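Local structure of deoxyhypusine hydroxylase (Homo sapiens, 4D50) at residues M242-C247 with Q264-D269; A28-L33 with C278-D283; Q229-L234 with L260-A265; R182-L187 with G215-Q220; A169-S174 with L203-A208. The protein hydroxylates the deoxyhypusine side chain of translation initiation factor eIF5A with a di-iron centre and molecular oxygen, completing the modification of one lysine to hypusine. One frame throughout, in Å; residues are numbered along the deposited sequence.

Interaction 1: M242-C247 with Q264-D269. With FE (Fe (III) ion), chain D; PER (peroxide ion), chain E.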
# COMPACT_ATOMS: atom_id res chain seq x y z
N MET A 242 10.06 -3.02 -5.86
CA MET A 242 8.89 -2.76 -5.02
C MET A 242 9.19 -1.68 -3.95
O MET A 242 8.34 -0.86 -3.64
CB MET A 242 8.45 -4.08 -4.35
CG MET A 242 7.34 -3.97 -3.35
SD MET A 242 6.93 -5.56 -2.64
CE MET A 242 8.26 -5.60 -1.45
N VAL A 243 10.40 -1.71 -3.39
CA VAL A 243 10.85 -0.69 -2.43
C VAL A 243 11.09 0.68 -3.14
O VAL A 243 10.65 1.75 -2.66
CB VAL A 243 12.18 -1.05 -1.75
CG1 VAL A 243 12.63 0.05 -0.84
CG2 VAL A 243 12.01 -2.40 -0.95
N ARG A 244 11.73 0.60 -4.28
CA ARG A 244 11.99 1.84 -4.99
C ARG A 244 10.68 2.51 -5.44
O ARG A 244 10.52 3.72 -5.32
CB ARG A 244 12.92 1.64 -6.16
CG ARG A 244 14.31 1.07 -5.83
CD ARG A 244 15.06 0.70 -7.12
NE ARG A 244 15.29 1.93 -7.82
CZ ARG A 244 15.33 2.08 -9.14
NH1 ARG A 244 15.10 1.07 -9.96
NH2 ARG A 244 15.47 3.30 -9.57
N HIS A 245 9.74 1.71 -5.91
CA HIS A 245 8.37 2.25 -6.22
C HIS A 245 7.69 2.91 -5.03
O HIS A 245 7.10 4.01 -5.17
CB HIS A 245 7.47 1.18 -6.83
CG HIS A 245 6.16 1.07 -6.16
ND1 HIS A 245 5.14 1.96 -6.42
CD2 HIS A 245 5.66 0.15 -5.31
CE1 HIS A 245 4.10 1.65 -5.67
NE2 HIS A 245 4.35 0.51 -5.06
N GLU A 246 7.77 2.30 -3.83
CA GLU A 246 7.11 2.85 -2.69
C GLU A 246 7.74 4.19 -2.27
O GLU A 246 7.01 5.12 -1.89
CB GLU A 246 7.12 1.80 -1.54
CG GLU A 246 5.89 1.85 -0.68
CD GLU A 246 4.63 1.54 -1.43
OE1 GLU A 246 4.51 0.48 -2.04
OE2 GLU A 246 3.76 2.43 -1.42
N CYS A 247 9.05 4.25 -2.39
CA CYS A 247 9.86 5.46 -2.14
C CYS A 247 9.48 6.57 -3.13
O CYS A 247 9.26 7.70 -2.74
CB CYS A 247 11.34 5.15 -2.12
SG CYS A 247 11.81 4.25 -0.64
N GLN A 264 11.61 13.09 -11.51
CA GLN A 264 11.89 13.32 -12.95
C GLN A 264 13.15 12.56 -13.30
O GLN A 264 13.28 12.05 -14.40
CB GLN A 264 12.06 14.82 -13.25
CG GLN A 264 12.51 15.21 -14.66
CD GLN A 264 11.55 14.72 -15.69
OE1 GLN A 264 11.93 14.45 -16.85
NE2 GLN A 264 10.28 14.60 -15.32
N ALA A 265 14.12 12.56 -12.40
CA ALA A 265 15.38 11.86 -12.65
C ALA A 265 15.16 10.41 -12.99
O ALA A 265 15.96 9.80 -13.70
CB ALA A 265 16.34 11.99 -11.46
N HIS A 266 14.10 9.79 -12.47
CA HIS A 266 13.90 8.35 -12.64
C HIS A 266 12.74 8.06 -13.58
O HIS A 266 12.34 6.91 -13.74
CB HIS A 266 13.73 7.68 -11.22
CG HIS A 266 14.98 7.76 -10.41
ND1 HIS A 266 16.01 6.87 -10.55
CD2 HIS A 266 15.44 8.74 -9.59
CE1 HIS A 266 17.05 7.28 -9.86
NE2 HIS A 266 16.72 8.37 -9.22
N ALA A 267 12.20 9.06 -14.25
CA ALA A 267 11.01 8.82 -15.10
C ALA A 267 11.28 7.92 -16.32
O ALA A 267 10.32 7.36 -16.88
CB ALA A 267 10.42 10.15 -15.55
N ASP A 268 12.56 7.70 -16.67
CA ASP A 268 12.94 6.73 -17.72
C ASP A 268 13.66 5.48 -17.17
O ASP A 268 14.34 4.73 -17.89
CB ASP A 268 13.81 7.41 -18.80
CG ASP A 268 13.03 7.89 -19.99
OD1 ASP A 268 11.81 7.64 -20.09
OD2 ASP A 268 13.70 8.51 -20.87
N ASP A 269 13.45 5.18 -15.88
CA ASP A 269 14.07 4.03 -15.24
C ASP A 269 13.75 2.76 -15.99
O ASP A 269 12.68 2.59 -16.51
CB ASP A 269 13.55 3.87 -13.77
CG ASP A 269 14.45 3.04 -12.93
OD1 ASP A 269 15.54 3.55 -12.51
OD2 ASP A 269 14.14 1.83 -12.70
FE FE D . 3.21 -0.42 -3.42
O1 PER E . 3.60 -3.12 -2.91
O2 PER E . 4.58 -2.12 -3.56
O HOH W 1 1.99 1.34 -3.16
O HOH W 2 2.12 -1.14 -1.43
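Arg244 on helix 241-254 and His266, near the end of helix 257-265, have the nearest CA atoms, 10.2 Å apart; from His266 a type I turn leads to Asp269, which Arg244, bent at its third torsion (chi3 65°), reaches across this gap. The two side chains approach from opposite directions, and the guanidinium grips the carboxylate end-on, one nitrogen to each oxygen. NH2 of Arg244 gives a nearly straight bond (172°) to Asp269 OD1 at 3.0 Å, in its own plane but from above that of the carboxylate. NH1 meets OD2 on the syn side at the same length, more bent; the two planes are turned 58° apart. The salt bridge belongs to the fifth HEAT-like repeat and ties a turn of one helix to the repeat's last residue. NH2 also donates to Leu234 O, and Glu271 N donates to Asp269 OD2, so each partner has a further hydrogen bond. The next two residues, His245 and Glu246, bind one iron, through NE2 at 2.2 Å and OE1 at 2.1 Å; His61 completes the protein ligands. Peroxide O2 and two waters bind it too. Ser277 OG, bonded to ND1, steadies the His245 ring.

Interaction 2: A28-L33 with C278-D283. With GAI (guanidine), chain F.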
# COMPACT_ATOMS: atom_id res chain seq x y z
N ALA A 28 -5.22 8.75 -15.21
CA ALA A 28 -6.68 8.74 -15.35
C ALA A 28 -7.31 7.46 -14.83
O ALA A 28 -8.37 7.48 -14.22
CB ALA A 28 -7.06 8.92 -16.80
N ARG A 29 -6.64 6.35 -15.05
CA ARG A 29 -7.10 5.11 -14.51
C ARG A 29 -6.85 5.07 -13.01
O ARG A 29 -7.67 4.52 -12.28
CB ARG A 29 -6.41 3.98 -15.22
CG ARG A 29 -6.57 3.98 -16.78
CD ARG A 29 -5.74 2.89 -17.41
NE ARG A 29 -6.31 1.59 -17.20
CZ ARG A 29 -5.76 0.43 -17.48
NH1 ARG A 29 -4.56 0.36 -18.06
NH2 ARG A 29 -6.40 -0.70 -17.26
N PHE A 30 -5.80 5.73 -12.49
CA PHE A 30 -5.65 5.82 -11.00
C PHE A 30 -6.71 6.62 -10.36
O PHE A 30 -7.27 6.26 -9.32
CB PHE A 30 -4.27 6.38 -10.60
CG PHE A 30 -3.24 5.32 -10.44
CD1 PHE A 30 -2.81 4.61 -11.53
CD2 PHE A 30 -2.73 5.01 -9.19
CE1 PHE A 30 -1.86 3.61 -11.41
CE2 PHE A 30 -1.82 3.99 -9.05
CZ PHE A 30 -1.38 3.30 -10.17
N ARG A 31 -7.05 7.71 -11.01
CA ARG A 31 -8.10 8.58 -10.54
C ARG A 31 -9.39 7.84 -10.51
O ARG A 31 -10.11 7.95 -9.53
CB ARG A 31 -8.29 9.79 -11.47
CG ARG A 31 -7.33 10.88 -11.18
CD ARG A 31 -7.42 11.99 -12.23
NE ARG A 31 -6.17 12.72 -12.22
CZ ARG A 31 -5.79 13.52 -11.22
NH1 ARG A 31 -6.60 13.77 -10.18
NH2 ARG A 31 -4.60 14.11 -11.26
N ALA A 32 -9.68 7.07 -11.55
CA ALA A 32 -10.93 6.24 -11.57
C ALA A 32 -10.94 5.24 -10.42
O ALA A 32 -11.94 5.02 -9.72
CB ALA A 32 -11.05 5.53 -12.89
N LEU A 33 -9.82 4.54 -10.27
CA LEU A 33 -9.70 3.56 -9.23
C LEU A 33 -9.95 4.12 -7.84
O LEU A 33 -10.69 3.55 -7.08
CB LEU A 33 -8.29 2.92 -9.24
CG LEU A 33 -7.95 2.00 -8.05
CD1 LEU A 33 -8.90 0.79 -7.97
CD2 LEU A 33 -6.49 1.56 -8.14
N CYS A 278 6.78 7.15 -10.95
CA CYS A 278 7.24 8.52 -11.15
C CYS A 278 6.30 9.36 -12.05
O CYS A 278 6.00 10.53 -11.76
CB CYS A 278 8.70 8.51 -11.71
SG CYS A 278 9.95 7.88 -10.65
N GLU A 279 5.83 8.75 -13.13
CA GLU A 279 4.78 9.28 -14.00
C GLU A 279 3.50 9.74 -13.34
O GLU A 279 3.10 10.90 -13.47
CB GLU A 279 4.43 8.25 -15.08
CG GLU A 279 3.25 8.70 -16.00
CD GLU A 279 2.81 7.65 -17.01
OE1 GLU A 279 3.47 6.62 -17.18
OE2 GLU A 279 1.74 7.83 -17.64
N VAL A 280 2.90 8.84 -12.57
CA VAL A 280 1.72 9.12 -11.84
C VAL A 280 1.97 10.25 -10.82
O VAL A 280 1.14 11.17 -10.73
CB VAL A 280 1.16 7.83 -11.19
CG1 VAL A 280 -0.00 8.13 -10.25
CG2 VAL A 280 0.69 6.89 -12.31
N ALA A 281 3.10 10.21 -10.11
CA ALA A 281 3.41 11.23 -9.08
C ALA A 281 3.55 12.61 -9.73
O ALA A 281 2.93 13.60 -9.25
CB ALA A 281 4.67 10.86 -8.29
N LEU A 282 4.29 12.65 -10.84
CA LEU A 282 4.47 13.92 -11.56
C LEU A 282 3.16 14.40 -12.15
O LEU A 282 2.88 15.58 -12.08
CB LEU A 282 5.55 13.79 -12.61
CG LEU A 282 6.97 13.58 -12.05
CD1 LEU A 282 7.94 13.09 -13.09
CD2 LEU A 282 7.55 14.80 -11.31
N ASP A 283 2.36 13.49 -12.73
CA ASP A 283 1.06 13.85 -13.28
C ASP A 283 0.14 14.40 -12.24
O ASP A 283 -0.60 15.32 -12.52
CB ASP A 283 0.37 12.70 -14.03
CG ASP A 283 1.03 12.36 -15.38
OD1 ASP A 283 1.93 13.04 -15.86
OD2 ASP A 283 0.69 11.30 -15.92
C GAI F . 4.83 13.92 -15.90
N1 GAI F . 3.93 14.78 -15.60
N2 GAI F . 6.00 14.37 -16.27
N3 GAI F . 4.65 12.60 -15.81
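Phe30 of helix 26-39 and Val280 of helix 272-289 meet where the first and last parts of this HEAT-like repeat protein come together, joining stretches some 245 residues apart in the chain. Their CA atoms are 8.1 Å apart, and the touch between them is light: Val280 CG2 sits over one face of the Phe30 ring, displaced toward the rim, with Phe30 CD1 4.2 Å away. Beside this apolar pair Arg31 stretches out, extended through its middle torsion (chi3 -158°), and brings NH2 to 4.4 Å from Asp283 O, too long for a hydrogen bond. On helix 272-289 a bound guanidine lies against the turn from Glu279 to Asp283. Asp283 OD1 accepts from both GAI N1, at 2.7 Å, and GAI N3, the latter bond weak, while Glu279 O takes a further weak bond from N3. Leu282 CB comes to 3.4 Å from the central carbon GAI C, and Glu286 also lines this pocket. Without the carboxylate, as with an alanine at Asp283, the guanidine is likely to lose the acceptor that N1 and N3 share, and its presumed positive charge the negative group beside it. Around the contact, Phe30 also rests on Glu62 of helix 57-70 and on Met284, Ala32 packs against helix 3-20, and Leu263 of helix 257-265 backs the far side through Cys278, Ala281 and Leu282.

Interaction 3: Q229-L234 with L260-A265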
# COMPACT_ATOMS: atom_id res chain seq x y z
N GLN A 229 16.66 10.53 2.29
CA GLN A 229 16.75 9.10 2.35
C GLN A 229 15.81 8.43 1.39
O GLN A 229 16.17 7.41 0.81
CB GLN A 229 16.54 8.66 3.80
CG GLN A 229 17.81 8.98 4.64
CD GLN A 229 18.84 7.88 4.48
OE1 GLN A 229 18.55 6.70 4.70
NE2 GLN A 229 20.06 8.26 4.12
N LEU A 230 14.62 8.98 1.21
CA LEU A 230 13.65 8.43 0.20
C LEU A 230 14.16 8.57 -1.21
O LEU A 230 14.12 7.61 -1.99
CB LEU A 230 12.35 9.15 0.30
CG LEU A 230 11.46 8.80 1.53
CD1 LEU A 230 10.32 9.79 1.65
CD2 LEU A 230 10.93 7.40 1.44
N ALA A 231 14.74 9.71 -1.48
CA ALA A 231 15.39 9.94 -2.80
C ALA A 231 16.62 9.07 -3.05
O ALA A 231 16.80 8.51 -4.15
CB ALA A 231 15.72 11.37 -2.98
N ALA A 232 17.45 8.89 -2.03
CA ALA A 232 18.61 7.94 -2.11
C ALA A 232 18.18 6.51 -2.35
O ALA A 232 18.80 5.77 -3.07
CB ALA A 232 19.39 8.00 -0.84
N ALA A 233 17.16 6.04 -1.64
CA ALA A 233 16.61 4.68 -1.89
C ALA A 233 16.12 4.56 -3.34
O ALA A 233 16.33 3.56 -3.98
CB ALA A 233 15.52 4.30 -0.88
N LEU A 234 15.32 5.52 -3.78
CA LEU A 234 14.82 5.59 -5.19
C LEU A 234 16.00 5.49 -6.17
O LEU A 234 15.93 4.72 -7.13
CB LEU A 234 13.92 6.81 -5.41
CG LEU A 234 13.47 6.96 -6.89
CD1 LEU A 234 12.66 5.81 -7.47
CD2 LEU A 234 12.68 8.21 -7.01
N LEU A 260 10.05 16.26 -6.47
CA LEU A 260 9.75 16.39 -7.89
C LEU A 260 10.97 16.26 -8.79
O LEU A 260 10.90 15.59 -9.81
CB LEU A 260 8.96 17.72 -8.17
CG LEU A 260 7.61 17.86 -7.43
CD1 LEU A 260 6.92 19.26 -7.49
CD2 LEU A 260 6.60 16.80 -7.82
N ALA A 261 12.13 16.83 -8.43
CA ALA A 261 13.36 16.62 -9.21
C ALA A 261 13.83 15.17 -9.19
O ALA A 261 14.26 14.65 -10.22
CB ALA A 261 14.48 17.55 -8.72
N ALA A 262 13.74 14.50 -8.03
CA ALA A 262 14.15 13.07 -7.97
C ALA A 262 13.27 12.17 -8.81
O ALA A 262 13.73 11.23 -9.43
CB ALA A 262 14.19 12.58 -6.50
N LEU A 263 11.97 12.41 -8.78
CA LEU A 263 11.05 11.63 -9.58
C LEU A 263 11.35 11.85 -11.10
O LEU A 263 11.30 10.92 -11.88
CB LEU A 263 9.62 12.07 -9.31
CG LEU A 263 9.14 11.79 -7.87
CD1 LEU A 263 7.91 12.57 -7.48
CD2 LEU A 263 8.90 10.31 -7.84
N GLN A 264 11.61 13.09 -11.51
CA GLN A 264 11.89 13.32 -12.95
C GLN A 264 13.15 12.56 -13.30
O GLN A 264 13.28 12.05 -14.40
CB GLN A 264 12.06 14.82 -13.25
CG GLN A 264 12.51 15.21 -14.66
CD GLN A 264 11.55 14.72 -15.69
OE1 GLN A 264 11.93 14.45 -16.85
NE2 GLN A 264 10.28 14.60 -15.32
N ALA A 265 14.12 12.56 -12.40
CA ALA A 265 15.38 11.86 -12.65
C ALA A 265 15.16 10.41 -12.99
O ALA A 265 15.96 9.80 -13.70
CB ALA A 265 16.34 11.99 -11.46
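Ala231 and Ala262 form the close part of this contact, CB against CB at 4.0 Å, and their CA atoms, 6.2 Å apart, mark the nearest approach of the two backbones. The short helical segments run almost exactly parallel, 3° apart, with axes 10.3 Å from one another, and the alanine methyls meet between them. Next to the alanines, Leu234 reaches across from one turn further on. Its CG stands anti to the backbone N (chi1 176°), which carries the isobutyl end toward helix 257-265, where CD2 comes to 4.0 Å from the carbonyl oxygen Ala262 O and to 4.4 Å from Leu263 CD2. Leu263 starts off pointing away from its partner helix and turns only its end back to meet it. Such side-by-side stacking of corresponding helices is how HEAT-like repeats build a superhelix, and here repeat 4 lies against repeat 5. The inner side is well filled: Leu234 also rests on Val274, Leu263 on Ala281 of helix 272-289, and Leu230 on Cys247, Ala250 and Leu251 of helix 241-254. The outer side is looser. Ala261 and Gln264 are exposed to solvent, and Ala265, though its methyl heads toward the other segment, stops 6.9 Å short of it.

Interaction 4: R182-L187 with G215-Q220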
# COMPACT_ATOMS: atom_id res chain seq x y z
N ARG A 182 4.42 -2.99 14.34
CA ARG A 182 3.65 -2.19 15.31
C ARG A 182 4.43 -0.91 15.73
O ARG A 182 3.87 0.15 15.94
CB ARG A 182 3.35 -3.09 16.56
CG ARG A 182 2.35 -4.18 16.28
CD ARG A 182 1.65 -4.70 17.53
NE ARG A 182 0.94 -3.66 18.24
CZ ARG A 182 0.41 -3.85 19.45
NH1 ARG A 182 0.55 -5.03 20.06
NH2 ARG A 182 -0.18 -2.85 20.06
N ALA A 183 5.74 -1.04 15.84
CA ALA A 183 6.62 0.04 16.29
C ALA A 183 6.71 1.04 15.13
O ALA A 183 6.69 2.23 15.36
CB ALA A 183 7.99 -0.53 16.57
N MET A 184 6.62 0.55 13.93
CA MET A 184 6.68 1.36 12.69
C MET A 184 5.42 2.28 12.65
O MET A 184 5.53 3.49 12.44
CB MET A 184 6.72 0.51 11.41
CG MET A 184 7.10 1.29 10.17
SD MET A 184 6.77 0.23 8.70
CE MET A 184 7.93 -1.08 8.89
N PHE A 185 4.23 1.72 12.88
CA PHE A 185 3.02 2.52 12.89
C PHE A 185 2.96 3.43 14.06
O PHE A 185 2.47 4.57 13.91
CB PHE A 185 1.75 1.66 12.72
CG PHE A 185 1.69 1.05 11.39
CD1 PHE A 185 1.49 1.85 10.27
CD2 PHE A 185 1.92 -0.30 11.22
CE1 PHE A 185 1.54 1.32 8.99
CE2 PHE A 185 2.04 -0.80 9.93
CZ PHE A 185 1.89 0.03 8.86
N ALA A 186 3.49 3.01 15.23
CA ALA A 186 3.59 3.96 16.37
C ALA A 186 4.51 5.14 16.10
O ALA A 186 4.22 6.25 16.51
CB ALA A 186 4.06 3.25 17.62
N LEU A 187 5.53 4.92 15.32
CA LEU A 187 6.52 6.00 14.94
C LEU A 187 5.84 7.00 14.06
O LEU A 187 5.95 8.16 14.26
CB LEU A 187 7.75 5.40 14.32
CG LEU A 187 8.76 4.85 15.32
CD1 LEU A 187 9.72 3.88 14.66
CD2 LEU A 187 9.47 5.94 16.04
N GLY A 215 8.75 2.85 3.51
CA GLY A 215 8.54 3.82 2.39
C GLY A 215 7.09 4.34 2.44
O GLY A 215 6.82 5.52 2.37
N TYR A 216 6.12 3.43 2.53
CA TYR A 216 4.72 3.81 2.58
C TYR A 216 4.43 4.73 3.78
O TYR A 216 3.82 5.80 3.63
CB TYR A 216 3.86 2.52 2.60
CG TYR A 216 2.38 2.68 2.89
CD1 TYR A 216 1.88 2.62 4.21
CD2 TYR A 216 1.44 2.84 1.84
CE1 TYR A 216 0.49 2.76 4.48
CE2 TYR A 216 0.09 2.95 2.12
CZ TYR A 216 -0.37 2.94 3.44
OH TYR A 216 -1.77 3.01 3.69
N VAL A 217 4.88 4.35 4.98
CA VAL A 217 4.57 5.15 6.15
C VAL A 217 5.29 6.52 6.12
O VAL A 217 4.68 7.50 6.53
CB VAL A 217 4.86 4.50 7.48
CG1 VAL A 217 4.11 3.15 7.64
CG2 VAL A 217 6.28 4.21 7.68
N LEU A 218 6.47 6.57 5.52
CA LEU A 218 7.16 7.85 5.29
C LEU A 218 6.34 8.73 4.33
O LEU A 218 6.25 9.97 4.55
CB LEU A 218 8.62 7.64 4.83
CG LEU A 218 9.59 7.21 5.92
CD1 LEU A 218 10.91 6.74 5.31
CD2 LEU A 218 9.71 8.21 7.03
N GLY A 219 5.71 8.16 3.31
CA GLY A 219 4.83 8.87 2.43
C GLY A 219 3.56 9.32 3.12
O GLY A 219 2.97 10.40 2.80
N GLN A 220 3.11 8.59 4.16
CA GLN A 220 1.91 9.00 4.90
C GLN A 220 2.25 10.10 5.84
O GLN A 220 1.48 11.12 5.88
CB GLN A 220 1.38 7.82 5.72
CG GLN A 220 0.73 6.73 4.94
CD GLN A 220 0.02 5.77 5.91
OE1 GLN A 220 0.64 5.15 6.78
NE2 GLN A 220 -1.27 5.71 5.78
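Val217 pushes its two methyl groups between Met184 and Phe185, CG1 chiefly against Phe185 and CG2 against Met184. The valine points toward helix 177-190, with 7.4 Å between its CA and that of Phe185, and its rotation decides which branch goes where. CG1 stands beside the backbone N (chi1 -57°) and meets the aromatic ring; CG2, between N and the carbonyl carbon, meets the methionine. The Phe185 side chain runs at about a right angle to the valine and presents its ring obliquely, neither flat-on nor edge-on. Phe185 CE1 comes to 3.4 Å from Val217 CG1, a tight apolar touch, with CD1 and CZ flanking it. Met184 and Val217 cross obliquely instead. Met184 CG lies 3.9 Å from Val217 CG2, and Met184 SD sits 4.1 Å from both valine methyls. Here repeat 3 is joined to repeat 4 of the HEAT-like array through their helices 177-190 and 208-221. Cutting Val217 back to an alanine would remove both methyls that touch Phe185 and Met184, and is likely to open a gap between the helices. All three residues are buried: Leu199 of helix 193-201 covers Met184 and Val217, and Asp153 and Pro154 press on Phe185. Next to this apolar contact are polar side chains. Gln220 lays CG over one face of the Tyr216 ring, off centre and 4.0 Å above its plane; its OE1 accepts from Arg188 NH1 and its NE2 hydrogen-bonds to Ser151 OG, while Tyr216 OH pairs with Tyr65 OH of helix 57-70.

Interaction 5: A169-S174 with L203-A208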
# COMPACT_ATOMS: atom_id res chain seq x y z
N ALA A 169 12.93 -0.99 18.69
CA ALA A 169 12.07 -2.11 18.33
C ALA A 169 12.01 -2.28 16.82
O ALA A 169 12.19 -3.36 16.30
CB ALA A 169 10.68 -1.90 18.87
N LEU A 170 11.83 -1.17 16.13
CA LEU A 170 11.78 -1.16 14.63
C LEU A 170 12.98 -1.81 13.94
O LEU A 170 12.82 -2.55 12.96
CB LEU A 170 11.62 0.32 14.14
CG LEU A 170 11.62 0.57 12.65
CD1 LEU A 170 10.26 0.18 12.11
CD2 LEU A 170 12.04 1.97 12.20
N LEU A 171 14.19 -1.45 14.43
CA LEU A 171 15.49 -1.85 13.89
C LEU A 171 16.05 -3.16 14.45
O LEU A 171 17.12 -3.57 14.00
CB LEU A 171 16.50 -0.75 14.09
CG LEU A 171 16.08 0.65 13.63
CD1 LEU A 171 17.19 1.62 13.98
CD2 LEU A 171 15.80 0.70 12.13
N ASP A 172 15.32 -3.80 15.36
CA ASP A 172 15.72 -5.09 15.93
C ASP A 172 15.39 -6.28 15.01
O ASP A 172 14.23 -6.74 14.88
CB ASP A 172 15.12 -5.25 17.33
CG ASP A 172 15.73 -6.42 18.10
OD1 ASP A 172 16.56 -7.15 17.51
OD2 ASP A 172 15.36 -6.53 19.31
N GLU A 173 16.41 -6.81 14.37
CA GLU A 173 16.17 -7.93 13.41
C GLU A 173 15.78 -9.28 14.09
O GLU A 173 15.28 -10.18 13.42
CB GLU A 173 17.40 -8.15 12.55
CG GLU A 173 17.85 -6.94 11.72
CD GLU A 173 17.13 -6.71 10.40
OE1 GLU A 173 16.29 -7.52 9.96
OE2 GLU A 173 17.49 -5.71 9.75
N SER A 174 15.95 -9.39 15.40
CA SER A 174 15.55 -10.59 16.12
C SER A 174 14.11 -10.60 16.58
O SER A 174 13.64 -11.64 16.97
CB SER A 174 16.42 -10.77 17.36
OG SER A 174 16.17 -9.70 18.27
N LEU A 203 15.07 1.91 6.09
CA LEU A 203 15.33 1.69 4.70
C LEU A 203 16.66 0.96 4.46
O LEU A 203 16.94 0.57 3.35
CB LEU A 203 15.33 3.00 3.89
CG LEU A 203 13.99 3.68 3.87
CD1 LEU A 203 14.11 5.11 3.41
CD2 LEU A 203 13.06 2.87 3.06
N HIS A 204 17.36 0.70 5.53
CA HIS A 204 18.69 0.00 5.49
C HIS A 204 18.63 -1.38 6.17
O HIS A 204 19.64 -2.06 6.32
CB HIS A 204 19.74 0.90 6.11
CG HIS A 204 19.93 2.15 5.34
ND1 HIS A 204 19.35 3.35 5.70
CD2 HIS A 204 20.50 2.35 4.14
CE1 HIS A 204 19.62 4.26 4.76
NE2 HIS A 204 20.29 3.67 3.81
N CYS A 205 17.45 -1.88 6.52
CA CYS A 205 17.42 -3.17 7.18
C CYS A 205 16.20 -3.96 6.79
O CYS A 205 15.48 -3.61 5.83
CB CYS A 205 17.59 -3.03 8.69
SG CYS A 205 16.26 -2.18 9.54
N GLY A 206 15.97 -5.07 7.48
CA GLY A 206 14.88 -6.00 7.17
C GLY A 206 14.77 -6.52 5.76
O GLY A 206 15.63 -6.35 4.93
N SER A 207 13.66 -7.17 5.51
CA SER A 207 13.33 -7.70 4.22
C SER A 207 12.86 -6.58 3.31
O SER A 207 12.58 -5.46 3.76
CB SER A 207 12.18 -8.71 4.40
OG SER A 207 10.98 -8.08 4.85
N ALA A 208 12.69 -6.92 2.03
CA ALA A 208 12.12 -5.98 1.07
C ALA A 208 10.70 -5.56 1.46
O ALA A 208 10.37 -4.39 1.40
CB ALA A 208 12.13 -6.61 -0.33
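Leu171 and Cys205 make the apolar touch of this surface contact, Leu171 CD2 lying 3.9 Å from Cys205 SG. Alongside, Gly206 N donates an almost straight bond (173°) to Glu173 OE2 at 2.8 Å, although this oxygen is modelled too close to a neighbour and its place is less sure. Glu173 gets there by folding at its second torsion (chi2 -82°), which swings the carboxylate over to the loop. Gly206 has a positive phi of 53°, a conformation that comes most easily to glycine. In the next shell, Glu173 OE1 forms a salt bridge with Arg180 NH1, so each carboxylate oxygen has a partner, that of OE2 less certain. The loop carrying Glu173 is shaped by an Asx turn: Asp172 OD1 accepts from Ser174 N at 3.1 Å and from Ser174 OG at 2.7 Å, both on the same face of the carboxylate plane, while Asp172 OD2 pairs with Arg175. In the 203-208 segment, Ser207 N-caps helix 208-221 through OG and Phe210 N. The contact thus joins the end of helix 163-171 and the residues after it to the loop between helices 193-201 and 208-221; helix 177-190 touches Leu170 through Met184 and Leu187, and Cys205 through Arg180.

In the fold
All five contacts lie in one all-helical solenoid of HEAT-like repeats. Along the chain interaction 2 closes the longest loop, from helix 26-39 to helix 272-289, and the others nest inside it, interactions 5 and 4 closing before 3 and 1 open. Interactions 4 and 5 interlock, their segments alternating, with centres 13 Å apart and helices 163-171 and 177-190 in contact. Interactions 1 and 3 share helix 257-265 and lie 7 Å apart, centre to centre. Interaction 3 touches interaction 4 through Leu230 and Leu218, and interaction 2 through Leu263 and Cys278, so packing runs from one to the next. Interactions 2 and 5 stand on opposite sides of the chain's centre, their centres 31 Å apart. Interaction 1 carries two ligands of one iron.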